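Local coordinates for protein endonuclease IV (Thermus thermophilus, PDB 3AAM) that cleaves phosphodiester bonds at apurinic or apyrimidinic sites in DNA, as a metal-dependent TIM-barrel endonuclease of base excision repair, at residues V102-V107 with R199-H204; R233-P238 with R243-E248. All blocks are in the same frame, centred on the assembly; numbering follows the deposited sequence.

Contact 1. Residues V102-V107 with R199-H204; sequences VEYVVV and RVPVVH
Tyr-104 and Val-106 reach across the inside of a TIM barrel to meet Pro-201, Val-202 and His-204 on or just ahead of strand 202-208, which is not a sheet neighbour of 104-107. No hydrogen bond joins the two segments, which meet through side chains; the nearest CA atoms, those of Tyr-104 and Val-202, are 8.6 Å apart. Just before strand 104-107, Glu-103 lays its CG over the centre of one face of the Tyr-104 ring, 3.9 Å above the plane, while its carboxylate makes a salt bridge with Arg-133. With CG anti to the carbonyl carbon (chi1 -61°), Tyr-104 brings the phenol end of its ring obliquely against Pro-201: the hydroxyl OH lies 3.4 Å from Pro-201 CB, and CE1 is 3.7 Å from Pro-201 CG. Nearer the backbone on the same ring, CD2 touches Val-202 CG2 at 4.0 Å. Leu-137 and Val-67, from the strands flanking 104-107 in the sheet, also pack on Val-202. Two residues on, and deeper in the barrel, both methyls of Val-106 touch the ring of His-204, itself nearly parallel to that of His-69. Val-106 CG1 sits at the edge of the His-204 imidazole, near the ring plane.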
# COMPACT_ATOMS: atom_id res chain seq x y z
N VAL A 102 0.02 -8.81 11.08
CA VAL A 102 0.36 -7.75 10.14
C VAL A 102 -0.47 -6.53 10.53
O VAL A 102 -1.69 -6.61 10.60
CB VAL A 102 0.03 -8.18 8.69
CG1 VAL A 102 0.20 -7.00 7.74
CG2 VAL A 102 0.96 -9.32 8.26
N GLU A 103 0.19 -5.41 10.77
CA GLU A 103 -0.51 -4.21 11.21
C GLU A 103 -1.33 -3.44 10.18
O GLU A 103 -2.25 -2.72 10.56
CB GLU A 103 0.47 -3.24 11.88
CG GLU A 103 -0.21 -2.08 12.59
CD GLU A 103 0.76 -1.20 13.35
OE1 GLU A 103 1.47 -1.71 14.24
OE2 GLU A 103 0.82 0.02 13.06
N TYR A 104 -1.02 -3.59 8.90
CA TYR A 104 -1.75 -2.85 7.87
C TYR A 104 -2.23 -3.64 6.66
O TYR A 104 -1.56 -4.57 6.21
CB TYR A 104 -0.88 -1.70 7.33
CG TYR A 104 -0.47 -0.68 8.37
CD1 TYR A 104 -1.42 0.14 8.97
CD2 TYR A 104 0.86 -0.55 8.76
CE1 TYR A 104 -1.06 1.07 9.94
CE2 TYR A 104 1.23 0.37 9.74
CZ TYR A 104 0.26 1.18 10.32
OH TYR A 104 0.62 2.08 11.30
N VAL A 105 -3.39 -3.25 6.16
CA VAL A 105 -3.98 -3.83 4.96
C VAL A 105 -4.29 -2.61 4.10
O VAL A 105 -4.92 -1.66 4.58
CB VAL A 105 -5.29 -4.60 5.24
CG1 VAL A 105 -5.99 -4.96 3.93
CG2 VAL A 105 -4.99 -5.86 6.03
N VAL A 106 -3.84 -2.61 2.85
CA VAL A 106 -4.08 -1.47 1.97
C VAL A 106 -4.90 -1.88 0.75
O VAL A 106 -4.70 -2.96 0.19
CB VAL A 106 -2.73 -0.84 1.52
CG1 VAL A 106 -1.88 -1.87 0.79
CG2 VAL A 106 -2.97 0.38 0.66
N VAL A 107 -5.84 -1.02 0.36
CA VAL A 107 -6.72 -1.30 -0.76
C VAL A 107 -6.97 -0.05 -1.57
O VAL A 107 -6.93 1.05 -1.04
CB VAL A 107 -8.09 -1.83 -0.23
CG1 VAL A 107 -8.74 -0.78 0.65
CG2 VAL A 107 -9.00 -2.19 -1.40
N ARG A 199 -1.94 10.35 9.78
CA ARG A 199 -2.81 9.26 9.34
C ARG A 199 -2.34 8.66 8.02
O ARG A 199 -3.13 8.08 7.28
CB ARG A 199 -4.25 9.76 9.20
CG ARG A 199 -4.76 10.54 10.40
CD ARG A 199 -4.70 9.73 11.69
NE ARG A 199 -5.68 8.65 11.73
CZ ARG A 199 -5.95 7.92 12.81
NH1 ARG A 199 -5.30 8.15 13.94
NH2 ARG A 199 -6.86 6.96 12.76
N VAL A 200 -1.05 8.80 7.72
CA VAL A 200 -0.47 8.24 6.50
C VAL A 200 0.74 7.41 6.91
O VAL A 200 1.89 7.84 6.76
CB VAL A 200 -0.01 9.34 5.53
CG1 VAL A 200 0.42 8.71 4.21
CG2 VAL A 200 -1.13 10.34 5.30
N PRO A 201 0.50 6.21 7.45
CA PRO A 201 1.58 5.33 7.90
C PRO A 201 2.41 4.64 6.83
O PRO A 201 3.56 4.26 7.08
CB PRO A 201 0.85 4.33 8.79
CG PRO A 201 -0.47 4.19 8.10
CD PRO A 201 -0.82 5.63 7.78
N VAL A 202 1.84 4.48 5.65
CA VAL A 202 2.53 3.81 4.56
C VAL A 202 2.48 4.61 3.27
O VAL A 202 1.46 5.21 2.94
CB VAL A 202 1.91 2.41 4.29
CG1 VAL A 202 2.66 1.72 3.16
CG2 VAL A 202 1.94 1.57 5.56
N VAL A 203 3.60 4.60 2.56
CA VAL A 203 3.70 5.30 1.29
C VAL A 203 4.09 4.31 0.20
O VAL A 203 5.05 3.55 0.36
CB VAL A 203 4.79 6.41 1.33
CG1 VAL A 203 4.94 7.02 -0.06
CG2 VAL A 203 4.43 7.48 2.35
N HIS A 204 3.33 4.28 -0.89
CA HIS A 204 3.70 3.44 -2.03
C HIS A 204 4.49 4.42 -2.88
O HIS A 204 3.92 5.23 -3.62
CB HIS A 204 2.46 2.94 -2.78
CG HIS A 204 1.76 1.79 -2.12
ND1 HIS A 204 2.40 0.91 -1.27
CD2 HIS A 204 0.48 1.36 -2.22
CE1 HIS A 204 1.54 -0.02 -0.88
NE2 HIS A 204 0.37 0.23 -1.44

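Contact 2. Residues R233-P238 with R243-E248; sequences RVFLDP and RVFILE
In this beta/alpha barrel, the end of helix 230-235 packs on the outer side of strand 244-247, and the pair is joined by a short loop, so this is a local helix-to-strand contact of the barrel wall. Phe-235 and Phe-245 form its centre as a T-shaped pair, centroids 4.9 Å apart and planes at 75°. The edge is supplied by Phe-235: its CD1 stands 3.5 Å above one face of the Phe-245 ring, offset toward the rim, with CE1 alongside at 3.8 Å from Phe-245 CD2. Phe-235 CG is anti to its own nitrogen (chi1 -175°), which swings the ring from the flank of the helix across to the strand. The far end of the Phe-245 ring reaches the backbone at the helix end, where CZ lies 3.8 Å from Phe-235 O. Pro-2 touches both rings, and Phe-263 and Trp-266 of helix 253-267 also pack on Phe-235. Replacing Phe-245 with alanine would probably open a gap beside the helix end and strip the Phe-235 edge of the face it rests on. Beside the aromatic pair, Val-234 adds a looser apolar touch, its CG1 4.3 Å from Phe-245 CE1.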
# COMPACT_ATOMS: atom_id res chain seq x y z
N ARG A 233 12.82 13.42 -2.39
CA ARG A 233 12.33 14.46 -1.49
C ARG A 233 11.17 13.97 -0.63
O ARG A 233 11.00 14.42 0.50
CB ARG A 233 11.93 15.69 -2.31
CG ARG A 233 13.11 16.42 -2.93
CD ARG A 233 13.66 17.50 -2.01
NE ARG A 233 14.18 16.98 -0.74
CZ ARG A 233 15.32 16.31 -0.62
NH1 ARG A 233 15.70 15.88 0.57
NH2 ARG A 233 16.07 16.07 -1.69
N VAL A 234 10.36 13.06 -1.16
CA VAL A 234 9.25 12.50 -0.40
C VAL A 234 9.80 11.51 0.63
O VAL A 234 9.46 11.56 1.82
CB VAL A 234 8.23 11.77 -1.32
CG1 VAL A 234 7.19 11.03 -0.49
CG2 VAL A 234 7.54 12.78 -2.23
N PHE A 235 10.67 10.63 0.17
CA PHE A 235 11.28 9.61 1.01
C PHE A 235 12.03 10.23 2.19
O PHE A 235 11.98 9.71 3.31
CB PHE A 235 12.25 8.77 0.17
CG PHE A 235 12.87 7.61 0.91
CD1 PHE A 235 12.08 6.56 1.38
CD2 PHE A 235 14.24 7.54 1.09
CE1 PHE A 235 12.66 5.46 2.02
CE2 PHE A 235 14.83 6.44 1.73
CZ PHE A 235 14.04 5.40 2.19
N LEU A 236 12.70 11.35 1.94
CA LEU A 236 13.49 12.01 2.97
C LEU A 236 12.82 13.19 3.66
O LEU A 236 13.47 13.91 4.42
CB LEU A 236 14.82 12.48 2.37
CG LEU A 236 15.71 11.36 1.81
CD1 LEU A 236 17.02 11.97 1.33
CD2 LEU A 236 15.96 10.30 2.87
N ASP A 237 11.54 13.41 3.41
CA ASP A 237 10.87 14.52 4.06
C ASP A 237 10.89 14.22 5.56
O ASP A 237 10.49 13.15 5.98
CB ASP A 237 9.43 14.66 3.57
CG ASP A 237 8.74 15.89 4.13
OD1 ASP A 237 8.36 15.86 5.32
OD2 ASP A 237 8.60 16.87 3.38
N PRO A 238 11.36 15.18 6.37
CA PRO A 238 11.42 14.97 7.82
C PRO A 238 10.11 14.54 8.48
O PRO A 238 10.13 13.88 9.52
CB PRO A 238 11.90 16.33 8.34
CG PRO A 238 12.78 16.80 7.22
CD PRO A 238 11.94 16.48 6.01
N ARG A 243 8.01 6.59 8.78
CA ARG A 243 6.99 5.86 8.05
C ARG A 243 7.56 4.69 7.27
O ARG A 243 8.77 4.48 7.23
CB ARG A 243 6.24 6.80 7.10
CG ARG A 243 5.69 8.07 7.74
CD ARG A 243 4.81 7.79 8.95
NE ARG A 243 4.30 9.04 9.50
CZ ARG A 243 3.90 9.21 10.76
NH1 ARG A 243 3.94 8.19 11.61
NH2 ARG A 243 3.46 10.39 11.16
N VAL A 244 6.66 3.94 6.63
CA VAL A 244 7.01 2.77 5.84
C VAL A 244 6.83 3.07 4.36
O VAL A 244 5.77 3.52 3.93
CB VAL A 244 6.11 1.59 6.23
CG1 VAL A 244 6.35 0.41 5.28
CG2 VAL A 244 6.39 1.18 7.67
N PHE A 245 7.87 2.80 3.57
CA PHE A 245 7.84 3.05 2.14
C PHE A 245 7.95 1.73 1.37
O PHE A 245 8.89 0.96 1.58
CB PHE A 245 8.99 3.97 1.74
CG PHE A 245 8.85 5.38 2.26
CD1 PHE A 245 8.33 6.38 1.46
CD2 PHE A 245 9.22 5.68 3.56
CE1 PHE A 245 8.18 7.68 1.94
CE2 PHE A 245 9.07 6.98 4.06
CZ PHE A 245 8.55 7.98 3.24
N ILE A 246 6.98 1.47 0.50
CA ILE A 246 6.95 0.26 -0.30
C ILE A 246 6.91 0.58 -1.79
O ILE A 246 6.06 1.35 -2.24
CB ILE A 246 5.70 -0.62 0.04
CG1 ILE A 246 5.76 -1.08 1.50
CG2 ILE A 246 5.62 -1.82 -0.89
CD1 ILE A 246 6.95 -1.98 1.82
N LEU A 247 7.83 -0.01 -2.55
CA LEU A 247 7.88 0.18 -3.99
C LEU A 247 7.14 -1.01 -4.59
O LEU A 247 7.30 -2.14 -4.12
CB LEU A 247 9.34 0.19 -4.48
CG LEU A 247 9.53 0.36 -5.99
CD1 LEU A 247 8.99 1.71 -6.46
CD2 LEU A 247 11.02 0.25 -6.31
N GLU A 248 6.31 -0.75 -5.60
CA GLU A 248 5.52 -1.80 -6.24
C GLU A 248 5.84 -1.85 -7.73
O GLU A 248 5.10 -1.31 -8.55
CB GLU A 248 4.03 -1.53 -6.05
CG GLU A 248 3.60 -1.30 -4.61
CD GLU A 248 2.13 -0.97 -4.49
OE1 GLU A 248 1.66 -0.07 -5.24
OE2 GLU A 248 1.44 -1.59 -3.67

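In the fold
Contacts 1 and 2 lie on two sides of the same barrel wall, centres 12 Å apart: contact 1 in the interior, contact 2 packing a helix on the outside. Strands 202-208 and 244-247 are parallel neighbours, with probable hydrogen bonds from Val-203 N to Val-244 O and from Ile-246 N to Val-203 O, both 2.8 Å. Val-203, facing outward, packs its CB 3.5 Å from Phe-245 CD1. The His-204 side chain is about 7 Å from the manganese held by His-172, Asp-217 and His-219, and about 4 Å from a phosphate probably from the crystallisation liquor. The Phe pair of contact 2 lies away from that site, but Glu-248 O is hydrogen-bonded to ND1 of the metal ligand His-219.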